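Long-range contacts in response regulator receiver (Brucella melitensis biovar Abortus, PDB 4G97), which is a PhyR-type response regulator that joins a sigma-factor-like region to a phosphorylatable receiver domain and probably relays a two-component signal to transcription: residues Val138-Met143 with Lys184-Leu189; Leu142-Asp147 with His164-Ile169. All blocks are in the same frame, centred on the assembly; numbering follows the deposited sequence.

Interaction 1: residues Val138-Met143 with Lys184-Leu189; sequences VATRLM and KPRMVL
Met143 and Val188 pack side by side where strands 141-145 and 187-191 run parallel through the central sheet of the CheY-like receiver fold. The Met143 chain starts extended, with CG anti to the backbone N (chi1 176°), and bends only at its last torsion, which lays CE 3.5 Å from Val188 CG2 and also brings it near Pro185 CG. Nearer its root, CB of the same methionine meets Pro185 CG at 3.6 Å. On the other face of the sheet Leu142 holds its CG between the backbone N and the carbonyl carbon (chi1 57°), a crowded position; CB lies near Met187 CB, while CD1 touches CD1 of Leu189 at 3.7 Å. Helix 149-161 covers this leucine pair, whereas Leu179 and Tyr180 of helix 173-183 cover Met143. The parallel pairing is carried by Met143 N to Met187 O (3.0 Å) and by Leu189 N to Met143 O (2.9 Å, 169° at the hydrogen). At the strand entrance Arg141 O receives Arg186 N at 2.9 Å, with a weak second bond from Met187 N. Thr140 turns its methyl CG2 onto the aliphatic root of Arg186, 3.6 Å from CB, beyond which the arginine bends away to a salt bridge with Glu257 of helix 243-265. Arg141, whose NH2 is paired with Glu183, brings NH1 edge-on to the Lys184 carbonyl in a weak bond. One water also bridges the two residues, accepting from Arg141 NH1 at 2.6 Å and donating to Lys184 O.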
loop_
_atom_site.group_PDB
_atom_site.type_symbol
_atom_site.label_atom_id
_atom_site.label_comp_id
_atom_site.label_asym_id
_atom_site.label_seq_id
_atom_site.Cartn_x
_atom_site.Cartn_y
_atom_site.Cartn_z
ATOM N N VAL A 138 1.845 -1.190 -16.615
ATOM C CA VAL A 138 1.087 -0.680 -17.774
ATOM C C VAL A 138 1.079 0.849 -17.644
ATOM O O VAL A 138 0.711 1.366 -16.582
ATOM C CB VAL A 138 -0.353 -1.271 -17.836
ATOM C CG1 VAL A 138 -1.088 -0.790 -19.082
ATOM C CG2 VAL A 138 -0.320 -2.804 -17.799
ATOM N N ALA A 139 1.518 1.566 -18.695
ATOM C CA ALA A 139 1.576 3.029 -18.676
ATOM C C ALA A 139 0.203 3.594 -18.339
ATOM O O ALA A 139 -0.781 3.296 -19.027
ATOM C CB ALA A 139 2.087 3.571 -20.015
ATOM N N THR A 140 0.141 4.395 -17.279
ATOM C CA THR A 140 -1.086 4.976 -16.763
ATOM C C THR A 140 -0.992 6.484 -16.669
ATOM O O THR A 140 0.071 7.039 -16.363
ATOM C CB THR A 140 -1.432 4.289 -15.383
ATOM O OG1 THR A 140 -1.529 2.886 -15.583
ATOM C CG2 THR A 140 -2.730 4.751 -14.780
ATOM N N ARG A 141 -2.131 7.144 -16.920
ATOM C CA ARG A 141 -2.273 8.594 -16.806
ATOM C C ARG A 141 -2.707 8.870 -15.363
ATOM O O ARG A 141 -3.724 8.352 -14.907
ATOM C CB ARG A 141 -3.320 9.134 -17.804
ATOM C CG ARG A 141 -2.859 9.048 -19.248
ATOM C CD ARG A 141 -3.962 9.401 -20.225
ATOM N NE ARG A 141 -4.198 10.842 -20.275
ATOM C CZ ARG A 141 -5.229 11.453 -19.710
ATOM N NH1 ARG A 141 -6.138 10.757 -19.041
ATOM N NH2 ARG A 141 -5.353 12.765 -19.797
ATOM N N LEU A 142 -1.915 9.639 -14.627
ATOM C CA LEU A 142 -2.295 9.879 -13.250
ATOM C C LEU A 142 -2.306 11.318 -12.815
ATOM O O LEU A 142 -1.578 12.157 -13.342
ATOM C CB LEU A 142 -1.524 8.965 -12.279
ATOM C CG LEU A 142 -0.018 9.016 -12.309
ATOM C CD1 LEU A 142 0.499 10.181 -11.474
ATOM C CD2 LEU A 142 0.564 7.691 -11.808
ATOM N N MET A 143 -3.148 11.599 -11.845
ATOM C CA MET A 143 -3.229 12.915 -11.259
ATOM C C MET A 143 -2.564 12.875 -9.866
ATOM O O MET A 143 -2.790 11.932 -9.090
ATOM C CB MET A 143 -4.683 13.334 -11.162
ATOM C CG MET A 143 -4.885 14.662 -10.480
ATOM S SD MET A 143 -6.608 15.199 -10.331
ATOM C CE MET A 143 -7.412 13.695 -10.048
ATOM N N LYS A 184 -9.513 13.386 -16.929
ATOM C CA LYS A 184 -9.983 12.021 -16.674
ATOM C C LYS A 184 -8.831 11.019 -16.413
ATOM O O LYS A 184 -8.628 10.092 -17.199
ATOM C CB LYS A 184 -10.990 11.564 -17.741
ATOM C CG LYS A 184 -12.326 12.307 -17.633
ATOM C CD LYS A 184 -13.262 12.036 -18.825
ATOM C CE LYS A 184 -14.453 12.971 -18.861
ATOM N NZ LYS A 184 -14.048 14.379 -19.153
ATOM N N PRO A 185 -7.983 11.247 -15.370
ATOM C CA PRO A 185 -6.871 10.312 -15.121
ATOM C C PRO A 185 -7.395 8.935 -14.690
ATOM O O PRO A 185 -8.513 8.804 -14.200
ATOM C CB PRO A 185 -6.084 10.997 -14.005
ATOM C CG PRO A 185 -7.097 11.794 -13.288
ATOM C CD PRO A 185 -8.015 12.309 -14.347
ATOM N N ARG A 186 -6.572 7.922 -14.882
ATOM C CA ARG A 186 -6.909 6.541 -14.579
ATOM C C ARG A 186 -6.620 6.175 -13.107
ATOM O O ARG A 186 -7.195 5.226 -12.576
ATOM C CB ARG A 186 -6.100 5.658 -15.548
ATOM C CG ARG A 186 -6.455 4.180 -15.603
ATOM C CD ARG A 186 -7.880 3.956 -16.040
ATOM N NE ARG A 186 -8.246 2.539 -15.982
ATOM C CZ ARG A 186 -8.683 1.907 -14.898
ATOM N NH1 ARG A 186 -8.775 2.547 -13.739
ATOM N NH2 ARG A 186 -9.011 0.625 -14.959
ATOM N N MET A 187 -5.749 6.963 -12.457
ATOM C CA MET A 187 -5.278 6.771 -11.089
ATOM C C MET A 187 -5.031 8.127 -10.448
ATOM O O MET A 187 -4.719 9.107 -11.142
ATOM C CB MET A 187 -3.958 5.955 -11.136
ATOM C CG MET A 187 -3.387 5.578 -9.766
ATOM S SD MET A 187 -1.922 4.512 -9.852
ATOM C CE MET A 187 -2.645 2.998 -10.093
ATOM N N VAL A 188 -5.123 8.172 -9.103
ATOM C CA VAL A 188 -4.866 9.373 -8.312
ATOM C C VAL A 188 -3.851 9.046 -7.199
ATOM O O VAL A 188 -3.972 8.009 -6.546
ATOM C CB VAL A 188 -6.194 9.985 -7.742
ATOM C CG1 VAL A 188 -5.929 11.194 -6.856
ATOM C CG2 VAL A 188 -7.156 10.369 -8.867
ATOM N N LEU A 189 -2.865 9.948 -6.986
ATOM C CA LEU A 189 -1.904 9.889 -5.875
ATOM C C LEU A 189 -2.208 11.170 -5.115
ATOM O O LEU A 189 -2.020 12.262 -5.663
ATOM C CB LEU A 189 -0.442 9.834 -6.352
ATOM C CG LEU A 189 -0.165 8.862 -7.511
ATOM C CD1 LEU A 189 1.193 9.042 -8.045
ATOM C CD2 LEU A 189 -0.384 7.432 -7.121
HETATM O O HOH W 1 -6.622 8.225 -18.557
#

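Interaction 2: residues Leu142-Asp147 with His164-Ile169; sequences LMIIED and HEVVGI
Leu142 is gripped through both its N and its O by the edge strand 165-170: its N bonds almost straight to Glu165 O (2.7 Å, 169° at the hydrogen), and its O accepts Val167 N at 2.9 Å. The two leucine methyls divide their partners, CD1 meeting Val166 CG2 at 3.9 Å while CD2 lies obliquely off the His164 ring, near its CB. Met143 makes a looser contact, CB to Val167 CG2. The register slips here: Val167 has nearly helical backbone angles and Gly168 a positive phi, so the next bond comes from Ile144 N to Gly168 O (3.2 Å), lying in the carbonyl plane. Ile144 has CG1 anti to its carbonyl carbon (chi1 -61°), an orientation that takes CD1 back to Val166, 3.8 Å from CG2 and almost as close to CG1. Its CB faces Ile169 CG1, and its O receives a CA-H...O contact from Ile169 CA at 3.2 Å. Farther on, Glu146 contributes backbone instead of carboxylate: its O lies 3.6 Å from Ile169 CG2, while OE1 accepts a hydrogen bond from Glu148 N. The two strands form a beta-alpha-beta unit with helix 149-161, whose Val159 packs on His164 and Val166; on the other face Glu183 of helix 173-183 touches Val167, and strand 187-191 flanks strand 141-145 on the side away from 165-170.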
loop_
_atom_site.group_PDB
_atom_site.type_symbol
_atom_site.label_atom_id
_atom_site.label_comp_id
_atom_site.label_asym_id
_atom_site.label_seq_id
_atom_site.Cartn_x
_atom_site.Cartn_y
_atom_site.Cartn_z
ATOM N N LEU A 142 -1.915 9.639 -14.627
ATOM C CA LEU A 142 -2.295 9.879 -13.250
ATOM C C LEU A 142 -2.306 11.318 -12.815
ATOM O O LEU A 142 -1.578 12.157 -13.342
ATOM C CB LEU A 142 -1.524 8.965 -12.279
ATOM C CG LEU A 142 -0.018 9.016 -12.309
ATOM C CD1 LEU A 142 0.499 10.181 -11.474
ATOM C CD2 LEU A 142 0.564 7.691 -11.808
ATOM N N MET A 143 -3.148 11.599 -11.845
ATOM C CA MET A 143 -3.229 12.915 -11.259
ATOM C C MET A 143 -2.564 12.875 -9.866
ATOM O O MET A 143 -2.790 11.932 -9.090
ATOM C CB MET A 143 -4.683 13.334 -11.162
ATOM C CG MET A 143 -4.885 14.662 -10.480
ATOM S SD MET A 143 -6.608 15.199 -10.331
ATOM C CE MET A 143 -7.412 13.695 -10.048
ATOM N N ILE A 144 -1.764 13.924 -9.565
ATOM C CA ILE A 144 -1.105 14.123 -8.273
ATOM C C ILE A 144 -1.826 15.239 -7.538
ATOM O O ILE A 144 -1.971 16.319 -8.092
ATOM C CB ILE A 144 0.418 14.429 -8.410
ATOM C CG1 ILE A 144 1.152 13.242 -9.095
ATOM C CG2 ILE A 144 1.053 14.739 -6.972
ATOM C CD1 ILE A 144 2.593 13.491 -9.503
ATOM N N ILE A 145 -2.297 14.982 -6.309
ATOM C CA ILE A 145 -2.875 16.009 -5.438
ATOM C C ILE A 145 -1.836 16.202 -4.332
ATOM O O ILE A 145 -1.710 15.365 -3.427
ATOM C CB ILE A 145 -4.288 15.737 -4.868
ATOM C CG1 ILE A 145 -5.306 15.382 -5.996
ATOM C CG2 ILE A 145 -4.753 16.999 -4.118
ATOM C CD1 ILE A 145 -6.571 14.775 -5.521
ATOM N N GLU A 146 -1.039 17.257 -4.460
ATOM C CA GLU A 146 0.055 17.551 -3.536
ATOM C C GLU A 146 0.418 19.038 -3.594
ATOM O O GLU A 146 0.746 19.536 -4.668
ATOM C CB GLU A 146 1.281 16.655 -3.866
ATOM C CG GLU A 146 2.550 16.984 -3.094
ATOM C CD GLU A 146 2.405 16.773 -1.605
ATOM O OE1 GLU A 146 2.456 17.768 -0.847
ATOM O OE2 GLU A 146 2.161 15.614 -1.204
ATOM N N ASP A 147 0.367 19.732 -2.440
ATOM C CA ASP A 147 0.681 21.172 -2.339
ATOM C C ASP A 147 2.175 21.510 -2.176
ATOM O O ASP A 147 2.551 22.641 -2.470
ATOM C CB ASP A 147 -0.136 21.845 -1.219
ATOM C CG ASP A 147 0.177 21.352 0.185
ATOM O OD1 ASP A 147 0.657 20.198 0.325
ATOM O OD2 ASP A 147 -0.087 22.102 1.144
ATOM N N HIS A 164 4.802 6.205 -16.652
ATOM C CA HIS A 164 3.479 6.769 -16.466
ATOM C C HIS A 164 3.432 8.212 -16.892
ATOM O O HIS A 164 4.471 8.836 -17.111
ATOM C CB HIS A 164 2.969 6.587 -15.009
ATOM C CG HIS A 164 2.958 5.163 -14.547
ATOM N ND1 HIS A 164 2.202 4.199 -15.189
ATOM C CD2 HIS A 164 3.643 4.586 -13.537
ATOM C CE1 HIS A 164 2.473 3.063 -14.571
ATOM N NE2 HIS A 164 3.331 3.252 -13.558
ATOM N N GLU A 165 2.229 8.745 -17.026
ATOM C CA GLU A 165 2.065 10.125 -17.438
ATOM C C GLU A 165 1.353 10.926 -16.352
ATOM O O GLU A 165 0.268 10.550 -15.922
ATOM C CB GLU A 165 1.282 10.194 -18.766
ATOM C CG GLU A 165 1.115 11.609 -19.300
ATOM C CD GLU A 165 0.051 11.780 -20.368
ATOM O OE1 GLU A 165 -0.413 10.759 -20.921
ATOM O OE2 GLU A 165 -0.330 12.941 -20.640
ATOM N N VAL A 166 1.953 12.045 -15.935
ATOM C CA VAL A 166 1.326 12.930 -14.969
ATOM C C VAL A 166 0.491 13.938 -15.755
ATOM O O VAL A 166 1.051 14.781 -16.470
ATOM C CB VAL A 166 2.332 13.613 -14.012
ATOM C CG1 VAL A 166 1.614 14.600 -13.090
ATOM C CG2 VAL A 166 3.087 12.574 -13.200
ATOM N N VAL A 167 -0.839 13.867 -15.598
ATOM C CA VAL A 167 -1.766 14.745 -16.312
ATOM C C VAL A 167 -1.781 16.152 -15.740
ATOM O O VAL A 167 -2.232 17.077 -16.403
ATOM C CB VAL A 167 -3.192 14.147 -16.495
ATOM C CG1 VAL A 167 -3.123 12.790 -17.181
ATOM C CG2 VAL A 167 -3.949 14.052 -15.167
ATOM N N GLY A 168 -1.312 16.276 -14.506
ATOM C CA GLY A 168 -1.243 17.526 -13.768
ATOM C C GLY A 168 -1.107 17.311 -12.272
ATOM O O GLY A 168 -1.211 16.183 -11.773
ATOM N N ILE A 169 -0.864 18.421 -11.563
ATOM C CA ILE A 169 -0.679 18.492 -10.122
ATOM C C ILE A 169 -1.709 19.453 -9.579
ATOM O O ILE A 169 -1.693 20.633 -9.931
ATOM C CB ILE A 169 0.783 18.894 -9.743
ATOM C CG1 ILE A 169 1.801 17.814 -10.217
ATOM C CG2 ILE A 169 0.906 19.123 -8.233
ATOM C CD1 ILE A 169 3.239 18.204 -10.191
#

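Interactions 1 and 2 lie 8 Å apart, centre to centre, on the two edges of strand 141-145, which pairs with 187-191 in the first and with 165-170 in the second. They share Leu142 and Met143. Along the chain the common strand comes first, followed by helix 149-161, strand 165-170, helix 173-183 and strand 187-191; the sheet order 2-1-3-4-5 is that of a CheY-like receiver. Probable backbone hydrogen bonds, Glu165 N to Thr140 O and Ile145 N to Leu189 O, continue both pairings. Strand 187-191 ends at Asp191, the predicted phosphorylation site; Glu146 of interaction 2 brings its carboxylate close to that of Asp191, whereas interaction 1 involves the N-terminal part of that strand.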